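Local structure of D-3-phosphoglycerate dehydrogenase (2EKL) at residues 15-20 with 294-299. The protein binds NAD and probably works as an oxidoreductase of the D-isomer specific 2-hydroxyacid dehydrogenase family, most likely oxidising 3-phosphoglycerate. Residues are numbered along the deposited sequence; the frame is centred on the assembly and turned at random.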
loop_
_atom_site.group_PDB
_atom_site.type_symbol
_atom_site.label_atom_id
_atom_site.label_comp_id
_atom_site.label_asym_id
_atom_site.label_seq_id
_atom_site.Cartn_x
_atom_site.Cartn_y
_atom_site.Cartn_z
ATOM N N ASP A 15 7.484 -26.019 10.761
ATOM C CA ASP A 15 6.107 -26.084 11.234
ATOM C C ASP A 15 5.826 -27.495 11.728
ATOM O O ASP A 15 6.122 -28.471 11.041
ATOM C CB ASP A 15 5.147 -25.729 10.100
ATOM C CG ASP A 15 3.740 -25.454 10.594
ATOM O OD1 ASP A 15 3.131 -26.350 11.214
ATOM O OD2 ASP A 15 3.242 -24.335 10.359
ATOM N N GLU A 16 5.248 -27.595 12.919
ATOM C CA GLU A 16 4.953 -28.889 13.520
ATOM C C GLU A 16 3.974 -29.744 12.717
ATOM O O GLU A 16 3.917 -30.958 12.902
ATOM C CB GLU A 16 4.418 -28.690 14.941
ATOM C CG GLU A 16 4.494 -29.933 15.817
ATOM C CD GLU A 16 5.923 -30.401 16.041
ATOM O OE1 GLU A 16 6.755 -29.582 16.487
ATOM O OE2 GLU A 16 6.215 -31.587 15.774
ATOM N N ILE A 17 3.210 -29.122 11.826
ATOM C CA ILE A 17 2.245 -29.868 11.023
ATOM C C ILE A 17 2.915 -30.984 10.222
ATOM O O ILE A 17 2.414 -32.109 10.173
ATOM C CB ILE A 17 1.480 -28.941 10.048
ATOM C CG1 ILE A 17 0.463 -29.752 9.239
ATOM C CG2 ILE A 17 2.453 -28.255 9.105
ATOM C CD1 ILE A 17 -0.584 -30.453 10.080
ATOM N N LEU A 18 4.055 -30.673 9.610
ATOM C CA LEU A 18 4.786 -31.646 8.804
ATOM C C LEU A 18 5.334 -32.783 9.660
ATOM O O LEU A 18 5.210 -33.952 9.300
ATOM C CB LEU A 18 5.929 -30.951 8.051
ATOM C CG LEU A 18 6.687 -31.740 6.976
ATOM C CD1 LEU A 18 7.366 -30.764 6.020
ATOM C CD2 LEU A 18 7.714 -32.662 7.610
ATOM N N ILE A 19 5.937 -32.438 10.793
ATOM C CA ILE A 19 6.498 -33.445 11.683
ATOM C C ILE A 19 5.391 -34.342 12.236
ATOM O O ILE A 19 5.525 -35.565 12.266
ATOM C CB ILE A 19 7.242 -32.789 12.863
ATOM C CG1 ILE A 19 8.362 -31.891 12.335
ATOM C CG2 ILE A 19 7.818 -33.862 13.774
ATOM C CD1 ILE A 19 9.119 -31.151 13.426
ATOM N N LYS A 20 4.302 -33.721 12.673
ATOM C CA LYS A 20 3.165 -34.455 13.224
ATOM C C LYS A 20 2.592 -35.422 12.193
ATOM O O LYS A 20 2.283 -36.571 12.509
ATOM C CB LYS A 20 2.080 -33.471 13.673
ATOM C CG LYS A 20 0.735 -34.107 14.007
ATOM C CD LYS A 20 -0.224 -33.081 14.599
ATOM C CE LYS A 20 -1.644 -33.628 14.693
ATOM N NZ LYS A 20 -1.714 -34.871 15.508
ATOM N N ARG A 294 0.521 -22.089 4.299
ATOM C CA ARG A 294 0.430 -22.778 3.017
ATOM C C ARG A 294 1.764 -23.431 2.662
ATOM O O ARG A 294 1.789 -24.520 2.083
ATOM C CB ARG A 294 0.002 -21.818 1.902
ATOM C CG ARG A 294 -1.466 -21.413 1.969
ATOM C CD ARG A 294 -1.942 -20.923 0.615
ATOM N NE ARG A 294 -1.207 -19.737 0.201
ATOM C CZ ARG A 294 -1.480 -18.506 0.618
ATOM N NH1 ARG A 294 -2.488 -18.293 1.460
ATOM N NH2 ARG A 294 -0.733 -17.491 0.202
ATOM N N VAL A 295 2.868 -22.772 3.002
ATOM C CA VAL A 295 4.185 -23.333 2.722
ATOM C C VAL A 295 4.319 -24.670 3.446
ATOM O O VAL A 295 4.744 -25.665 2.860
ATOM C CB VAL A 295 5.321 -22.385 3.180
ATOM C CG1 VAL A 295 6.660 -23.109 3.136
ATOM C CG2 VAL A 295 5.372 -21.163 2.268
ATOM N N ALA A 296 3.935 -24.692 4.717
ATOM C CA ALA A 296 4.013 -25.914 5.510
ATOM C C ALA A 296 3.087 -27.000 4.967
ATOM O O ALA A 296 3.506 -28.148 4.796
ATOM C CB ALA A 296 3.670 -25.615 6.971
ATOM N N GLU A 297 1.835 -26.640 4.694
ATOM C CA GLU A 297 0.854 -27.597 4.180
ATOM C C GLU A 297 1.222 -28.157 2.814
ATOM O O GLU A 297 1.097 -29.357 2.571
ATOM C CB GLU A 297 -0.529 -26.952 4.087
ATOM C CG GLU A 297 -1.048 -26.389 5.396
ATOM C CD GLU A 297 -2.492 -25.944 5.296
ATOM O OE1 GLU A 297 -2.846 -25.293 4.291
ATOM O OE2 GLU A 297 -3.272 -26.237 6.225
ATOM N N MET A 298 1.660 -27.282 1.917
ATOM C CA MET A 298 2.037 -27.706 0.579
ATOM C C MET A 298 3.275 -28.589 0.597
ATOM O O MET A 298 3.336 -29.593 -0.109
ATOM C CB MET A 298 2.287 -26.490 -0.310
ATOM C CG MET A 298 1.033 -25.723 -0.656
ATOM S SD MET A 298 1.386 -24.406 -1.824
ATOM C CE MET A 298 2.180 -25.361 -3.135
ATOM N N THR A 299 4.264 -28.212 1.400
ATOM C CA THR A 299 5.482 -29.001 1.483
ATOM C C THR A 299 5.130 -30.370 2.058
ATOM O O THR A 299 5.644 -31.393 1.607
ATOM C CB THR A 299 6.540 -28.308 2.368
ATOM O OG1 THR A 299 6.887 -27.041 1.792
ATOM C CG2 THR A 299 7.802 -29.167 2.469
#
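D15 and I17 receive the methyl of A296 where helix 16-24, with its N-cap residue, lies beside the long C-terminal helix 289-309, a worked example of how a chain that has passed through a Rossmann-type NAD-binding domain returns to pack on the domain in which it began. In the D-isomer specific 2-hydroxyacid dehydrogenase fold the first domain carries its own five-stranded parallel sheet, and here its first helix is packed against the last helix of the chain. The side chain of D15 can be followed outward. Its CB lies 3.5 Å from CB of A296, and its CG, swung opposite the backbone N (chi1 -166°), stays against that methyl at 3.6 Å from A296 CB. There the carboxylate divides its work: OD2 stays beside the A296 methyl CB at 3.6 Å, whereas OD1 of D15 offers its anti lone pair to the backbone N-H of I17, a 2.8 Å hydrogen bond from N to OD1 whose N-H...O angle of 167° is nearly straight, and so caps the helix. I17 adds CG2, 3.6 Å from the same A296 CB, so a single methyl is met by both residues. About one turn beyond A296 on helix 289-309, T299 lies slantwise against L18 of helix 16-24, CG2 of T299 meeting CD1 of L18 at 3.9 Å, while T299 also touches the loop at A97. With T299 replaced by an alanine, CG2 and OG1 are gone, which would probably leave L18 CD1 without its methyl neighbour and V295 O with one donor fewer. That carbonyl oxygen takes T299 OG1 at 2.8 Å and T299 N at 3.0 Å, from opposite faces of its plane.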